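PDB 2Q30: cupin 2 conserved barrel domain protein from Desulfovibrio desulfuricans subsp. desulfuricans str. G20, which is of unknown function but adopts the RmlC-like cupin fold, a small double-stranded beta-helix barrel that pairs into a dimer. Local coordinates for residues F17-F22 and T39-Q44; V23-H28 and I35-F40. All blocks are in the same frame, centred on the assembly; numbering follows the deposited sequence.

How the contacts relate
Both contacts involve strand 34-40 of one sheet of the cupin barrel, contact 1 at the end of the hairpin and contact 2 along its ladder, and they show how a hairpin is continued by side chains once its backbone ladder ends. Contact 2 pairs strands 23-29 and 34-40 antiparallel; contact 1 takes over where strand 34-40 gives way to a turn and the loop 17-22 leads into strand 23-29. Their centres are 12 Å apart, and they share T39 and F40. V23 CG2 packs 3.5 Å from D18 CB, and F22 CD1 lies 3.7 Å from F38 CD2. Bound 1,2-ethanediol, probably from the crystallisation liquor, lies about 4 Å from each of the F17 and T39 side chains.

Contact 1 of 2, residues F17-F22 and T39-Q44; sequences FDDQRF and TFKAGQ
K41 lays its bent aliphatic chain over one face of the F17 ring, with K41 CD 3.6 Å from the ring centroid in a CH-pi contact. Bends at chi2 (-62°) and chi3 (-64°) bring K41 NZ over the same face, 4.3 Å from the F17 ring centroid, a cation-pi arrangement; the ammonium is also salt-bridged to D99. T39 CG2 meets the same ring obliquely at F17 CE1, while the carbonyl O of F40 comes up to the ring edge. Q44 NE2 gives a nearly straight bond to D18 O (2.7 Å), lying in the carbonyl plane. Q44 OE1 receives K41 N from above the amide carbonyl plane at 2.9 Å, and the two bonds fix the amide's rotation. A water accepts from D18 N and lies within bonding distance of T39 O and Q44 OE1, with more acceptors in reach than protons to give. Farther along, F22 CB rests 3.5 Å from F40 CD1, the two side chains side by side and pointing the same way. Shaped by an Asx turn at D18, the loop packs against the end of strand 34-40 and residues K41 and Q44 of the type II beta turn that follows in the cupin barrel.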
loop_
_atom_site.group_PDB
_atom_site.type_symbol
_atom_site.label_atom_id
_atom_site.label_comp_id
_atom_site.label_asym_id
_atom_site.label_seq_id
_atom_site.Cartn_x
_atom_site.Cartn_y
_atom_site.Cartn_z
ATOM N N PHE A 17 -9.498 7.054 -15.654
ATOM C CA PHE A 17 -10.512 7.912 -15.046
ATOM C C PHE A 17 -11.856 7.632 -15.679
ATOM O O PHE A 17 -11.941 7.076 -16.767
ATOM C CB PHE A 17 -10.193 9.391 -15.238
ATOM C CG PHE A 17 -8.957 9.842 -14.536
ATOM C CD1 PHE A 17 -8.922 9.909 -13.138
ATOM C CD2 PHE A 17 -7.844 10.271 -15.259
ATOM C CE1 PHE A 17 -7.773 10.351 -12.476
ATOM C CE2 PHE A 17 -6.706 10.722 -14.601
ATOM C CZ PHE A 17 -6.666 10.756 -13.212
ATOM N N ASP A 18 -12.905 8.021 -14.965
ATOM C CA ASP A 18 -14.290 7.981 -15.451
ATOM C C ASP A 18 -14.872 9.292 -14.911
ATOM O O ASP A 18 -14.830 9.515 -13.700
ATOM C CB ASP A 18 -14.958 6.713 -14.921
ATOM C CG ASP A 18 -16.444 6.565 -15.313
ATOM O OD1 ASP A 18 -17.221 7.541 -15.335
ATOM O OD2 ASP A 18 -16.837 5.408 -15.538
ATOM N N ASP A 19 -15.379 10.163 -15.787
ATOM C CA ASP A 19 -15.927 11.462 -15.327
ATOM C C ASP A 19 -17.237 11.390 -14.549
ATOM O O ASP A 19 -17.577 12.379 -13.888
ATOM C CB ASP A 19 -16.043 12.505 -16.482
ATOM C CG ASP A 19 -14.671 13.180 -16.855
ATOM O OD1 ASP A 19 -13.624 12.995 -16.192
ATOM O OD2 ASP A 19 -14.643 13.932 -17.835
ATOM N N GLN A 20 -17.958 10.261 -14.629
ATOM C CA GLN A 20 -19.250 10.107 -13.932
ATOM C C GLN A 20 -19.095 9.519 -12.538
ATOM O O GLN A 20 -19.913 9.798 -11.653
ATOM C CB GLN A 20 -20.269 9.307 -14.763
ATOM C CG GLN A 20 -20.897 10.076 -15.934
ATOM C CD GLN A 20 -19.943 10.307 -17.091
ATOM O OE1 GLN A 20 -19.393 9.361 -17.654
ATOM N NE2 GLN A 20 -19.755 11.569 -17.464
ATOM N N ARG A 21 -18.057 8.718 -12.329
ATOM C CA ARG A 21 -17.821 8.119 -11.018
ATOM C C ARG A 21 -16.412 7.557 -10.927
ATOM O O ARG A 21 -15.748 7.420 -11.953
ATOM C CB ARG A 21 -18.837 6.995 -10.793
ATOM C CG ARG A 21 -18.812 5.941 -11.926
ATOM C CD ARG A 21 -19.358 4.649 -11.471
ATOM N NE ARG A 21 -18.372 3.986 -10.627
ATOM C CZ ARG A 21 -18.527 2.799 -10.055
ATOM N NH1 ARG A 21 -19.662 2.103 -10.169
ATOM N NH2 ARG A 21 -17.524 2.313 -9.332
ATOM N N PHE A 22 -15.980 7.199 -9.716
ATOM C CA PHE A 22 -14.647 6.577 -9.517
ATOM C C PHE A 22 -14.485 5.249 -10.284
ATOM O O PHE A 22 -15.466 4.542 -10.558
ATOM C CB PHE A 22 -14.352 6.332 -8.037
ATOM C CG PHE A 22 -15.262 5.315 -7.381
ATOM C CD1 PHE A 22 -14.955 3.951 -7.412
ATOM C CD2 PHE A 22 -16.436 5.727 -6.741
ATOM C CE1 PHE A 22 -15.799 3.008 -6.795
ATOM C CE2 PHE A 22 -17.300 4.800 -6.140
ATOM C CZ PHE A 22 -16.986 3.438 -6.163
ATOM N N THR A 39 -9.469 4.997 -8.566
ATOM C CA THR A 39 -8.913 6.173 -9.241
ATOM C C THR A 39 -10.048 7.185 -9.347
ATOM O O THR A 39 -11.139 6.871 -9.840
ATOM C CB THR A 39 -8.338 5.849 -10.608
ATOM O OG1 THR A 39 -7.449 4.709 -10.493
ATOM C CG2 THR A 39 -7.598 7.069 -11.167
ATOM N N PHE A 40 -9.767 8.382 -8.865
ATOM C CA PHE A 40 -10.733 9.438 -8.766
ATOM C C PHE A 40 -10.299 10.668 -9.506
ATOM O O PHE A 40 -9.125 11.036 -9.468
ATOM C CB PHE A 40 -10.834 9.885 -7.304
ATOM C CG PHE A 40 -11.116 8.787 -6.330
ATOM C CD1 PHE A 40 -12.413 8.430 -6.028
ATOM C CD2 PHE A 40 -10.070 8.126 -5.677
ATOM C CE1 PHE A 40 -12.684 7.423 -5.094
ATOM C CE2 PHE A 40 -10.337 7.124 -4.742
ATOM C CZ PHE A 40 -11.651 6.786 -4.452
ATOM N N LYS A 41 -11.267 11.300 -10.165
ATOM C CA LYS A 41 -11.109 12.663 -10.636
ATOM C C LYS A 41 -11.394 13.485 -9.386
ATOM O O LYS A 41 -12.075 13.007 -8.458
ATOM C CB LYS A 41 -12.098 13.049 -11.742
ATOM C CG LYS A 41 -11.867 12.397 -13.111
ATOM C CD LYS A 41 -10.510 12.755 -13.755
ATOM C CE LYS A 41 -10.301 14.222 -14.123
ATOM N NZ LYS A 41 -8.867 14.448 -14.570
ATOM N N ALA A 42 -10.836 14.691 -9.342
ATOM C CA ALA A 42 -11.021 15.627 -8.218
ATOM C C ALA A 42 -12.514 15.785 -7.914
ATOM O O ALA A 42 -13.318 15.931 -8.836
ATOM C CB ALA A 42 -10.389 17.005 -8.550
ATOM N N GLY A 43 -12.876 15.679 -6.639
ATOM C CA GLY A 43 -14.271 15.783 -6.207
ATOM C C GLY A 43 -15.043 14.481 -6.183
ATOM O O GLY A 43 -16.134 14.445 -5.627
ATOM N N GLN A 44 -14.505 13.410 -6.776
ATOM C CA GLN A 44 -15.179 12.107 -6.741
ATOM C C GLN A 44 -14.913 11.456 -5.391
ATOM O O GLN A 44 -13.966 11.828 -4.653
ATOM C CB GLN A 44 -14.747 11.204 -7.878
ATOM C CG GLN A 44 -15.099 11.762 -9.249
ATOM C CD GLN A 44 -14.811 10.774 -10.375
ATOM O OE1 GLN A 44 -13.864 9.999 -10.306
ATOM N NE2 GLN A 44 -15.607 10.829 -11.433
HETATM O O HOH W 1 -12.322 8.430 -12.068
#

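Contact 2 of 2, residues V23-H28 and I35-F40; sequences VMELVH and IVSFTF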
loop_
_atom_site.group_PDB
_atom_site.type_symbol
_atom_site.label_atom_id
_atom_site.label_comp_id
_atom_site.label_asym_id
_atom_site.label_seq_id
_atom_site.Cartn_x
_atom_site.Cartn_y
_atom_site.Cartn_z
ATOM N N VAL A 23 -13.242 4.920 -10.596
ATOM C CA VAL A 23 -12.880 3.685 -11.277
ATOM C C VAL A 23 -12.273 2.765 -10.222
ATOM O O VAL A 23 -11.368 3.176 -9.489
ATOM C CB VAL A 23 -11.826 3.899 -12.405
ATOM C CG1 VAL A 23 -11.285 2.559 -12.919
ATOM C CG2 VAL A 23 -12.415 4.700 -13.582
HETATM N N MSE A 24 -12.748 1.528 -10.195
HETATM C CA MSE A 24 -12.287 0.472 -9.289
HETATM C C MSE A 24 -11.629 -0.590 -10.130
HETATM O O MSE A 24 -12.243 -1.058 -11.071
HETATM C CB MSE A 24 -13.476 -0.146 -8.553
HETATM C CG MSE A 24 -13.180 -1.469 -7.823
HETATM SE SE MSE A 24 -14.660 -1.964 -6.684
HETATM C CE MSE A 24 -14.338 -3.894 -6.585
ATOM N N GLU A 25 -10.411 -0.996 -9.780
ATOM C CA GLU A 25 -9.691 -2.044 -10.542
ATOM C C GLU A 25 -9.107 -3.079 -9.601
ATOM O O GLU A 25 -8.449 -2.726 -8.649
ATOM C CB GLU A 25 -8.584 -1.433 -11.415
ATOM C CG GLU A 25 -9.095 -0.525 -12.528
ATOM C CD GLU A 25 -8.041 0.436 -13.117
ATOM O OE1 GLU A 25 -7.801 0.382 -14.343
ATOM O OE2 GLU A 25 -7.490 1.272 -12.365
ATOM N N LEU A 26 -9.323 -4.352 -9.905
ATOM C CA LEU A 26 -8.798 -5.448 -9.111
ATOM C C LEU A 26 -7.332 -5.595 -9.442
ATOM O O LEU A 26 -6.983 -5.714 -10.607
ATOM C CB LEU A 26 -9.506 -6.759 -9.442
ATOM C CG LEU A 26 -9.108 -7.985 -8.605
ATOM C CD1 LEU A 26 -9.342 -7.735 -7.092
ATOM C CD2 LEU A 26 -9.913 -9.161 -9.096
ATOM N N VAL A 27 -6.486 -5.557 -8.420
ATOM C CA VAL A 27 -5.043 -5.691 -8.598
ATOM C C VAL A 27 -4.689 -7.139 -8.335
ATOM O O VAL A 27 -3.997 -7.763 -9.127
ATOM C CB VAL A 27 -4.271 -4.693 -7.704
ATOM C CG1 VAL A 27 -2.736 -4.900 -7.756
ATOM C CG2 VAL A 27 -4.661 -3.245 -8.105
ATOM N N HIS A 28 -5.167 -7.666 -7.222
ATOM C CA HIS A 28 -4.860 -9.033 -6.824
ATOM C C HIS A 28 -5.956 -9.582 -5.914
ATOM O O HIS A 28 -6.595 -8.829 -5.149
ATOM C CB HIS A 28 -3.511 -9.020 -6.094
ATOM C CG HIS A 28 -3.033 -10.358 -5.646
ATOM N ND1 HIS A 28 -2.382 -11.234 -6.488
ATOM C CD2 HIS A 28 -3.086 -10.960 -4.440
ATOM C CE1 HIS A 28 -2.052 -12.322 -5.818
ATOM N NE2 HIS A 28 -2.474 -12.185 -4.574
ATOM N N ILE A 35 -6.555 -6.962 -3.148
ATOM C CA ILE A 35 -5.909 -5.702 -3.387
ATOM C C ILE A 35 -6.658 -5.065 -4.549
ATOM O O ILE A 35 -6.726 -5.655 -5.643
ATOM C CB ILE A 35 -4.414 -5.879 -3.721
ATOM C CG1 ILE A 35 -3.702 -6.711 -2.660
ATOM C CG2 ILE A 35 -3.743 -4.515 -3.847
ATOM C CD1 ILE A 35 -2.175 -6.965 -2.944
ATOM N N VAL A 36 -7.208 -3.872 -4.312
ATOM C CA VAL A 36 -7.954 -3.127 -5.323
ATOM C C VAL A 36 -7.597 -1.648 -5.286
ATOM O O VAL A 36 -7.322 -1.086 -4.211
ATOM C CB VAL A 36 -9.487 -3.293 -5.121
ATOM C CG1 VAL A 36 -9.916 -4.678 -5.532
ATOM C CG2 VAL A 36 -9.891 -2.989 -3.670
ATOM N N SER A 37 -7.589 -1.030 -6.459
ATOM C CA SER A 37 -7.288 0.373 -6.588
ATOM C C SER A 37 -8.573 1.115 -6.897
ATOM O O SER A 37 -9.522 0.531 -7.438
ATOM C CB SER A 37 -6.243 0.648 -7.661
ATOM O OG SER A 37 -6.703 0.347 -8.946
ATOM N N PHE A 38 -8.579 2.395 -6.520
ATOM C CA PHE A 38 -9.679 3.328 -6.810
ATOM C C PHE A 38 -9.041 4.586 -7.371
ATOM O O PHE A 38 -8.114 5.121 -6.764
ATOM C CB PHE A 38 -10.501 3.616 -5.583
ATOM C CG PHE A 38 -11.200 2.414 -5.024
ATOM C CD1 PHE A 38 -10.583 1.605 -4.081
ATOM C CD2 PHE A 38 -12.509 2.101 -5.420
ATOM C CE1 PHE A 38 -11.257 0.492 -3.553
ATOM C CE2 PHE A 38 -13.169 1.003 -4.912
ATOM C CZ PHE A 38 -12.557 0.201 -3.966
ATOM N N THR A 39 -9.469 4.997 -8.566
ATOM C CA THR A 39 -8.913 6.173 -9.241
ATOM C C THR A 39 -10.048 7.185 -9.347
ATOM O O THR A 39 -11.139 6.871 -9.840
ATOM C CB THR A 39 -8.338 5.849 -10.608
ATOM O OG1 THR A 39 -7.449 4.709 -10.493
ATOM C CG2 THR A 39 -7.598 7.069 -11.167
ATOM N N PHE A 40 -9.767 8.382 -8.865
ATOM C CA PHE A 40 -10.733 9.438 -8.766
ATOM C C PHE A 40 -10.299 10.668 -9.506
ATOM O O PHE A 40 -9.125 11.036 -9.468
ATOM C CB PHE A 40 -10.834 9.885 -7.304
ATOM C CG PHE A 40 -11.116 8.787 -6.330
ATOM C CD1 PHE A 40 -12.413 8.430 -6.028
ATOM C CD2 PHE A 40 -10.070 8.126 -5.677
ATOM C CE1 PHE A 40 -12.684 7.423 -5.094
ATOM C CE2 PHE A 40 -10.337 7.124 -4.742
ATOM C CZ PHE A 40 -11.651 6.786 -4.452
HETATM O O HOH W 2 -8.348 2.222 -10.031
HETATM O O HOH W 3 -6.118 3.677 -12.649
#
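The F38 ring is met by M24, a selenomethionine whose SE lies 3.8 Å from F38 CE2 and 59° off the ring normal, an oblique Met-aromatic contact. With CG anti to the backbone N (chi1 167°), the extended M24 chain runs alongside the phenylalanine, and its CB and CG touch CE2 as well. I35 CD1 lies 4.0 Å from H28 CB and obliquely to the imidazole ring. L26 CD1 meets V36 CG1 at 3.5 Å in the conformer given, one of two for V36, on the same face of the sheet as M24 and F38. On the other face E25, S37 and T39 form a hydrated polar cluster: one water accepts from S37 OG and T39 OG1 and donates to E25 OE2 and V23 O. A second water lies 2.8 Å from E25 OE2 and donates to it and to T39 OG1. Paired backbone bonds join V23 with T39 and E25 with S37. The ladder then slips at a classic beta bulge, where I35 O takes both V27 N (2.8 Å) and H28 N (3.0 Å), and I35 N bonds to H28 O. Strand 34-40 lies between strand 23-29 and strand 100-107; F38 packs on L46 of strand 45-49, while V27, H28 and I35 pack against V83, V85 and N58 of the second subunit.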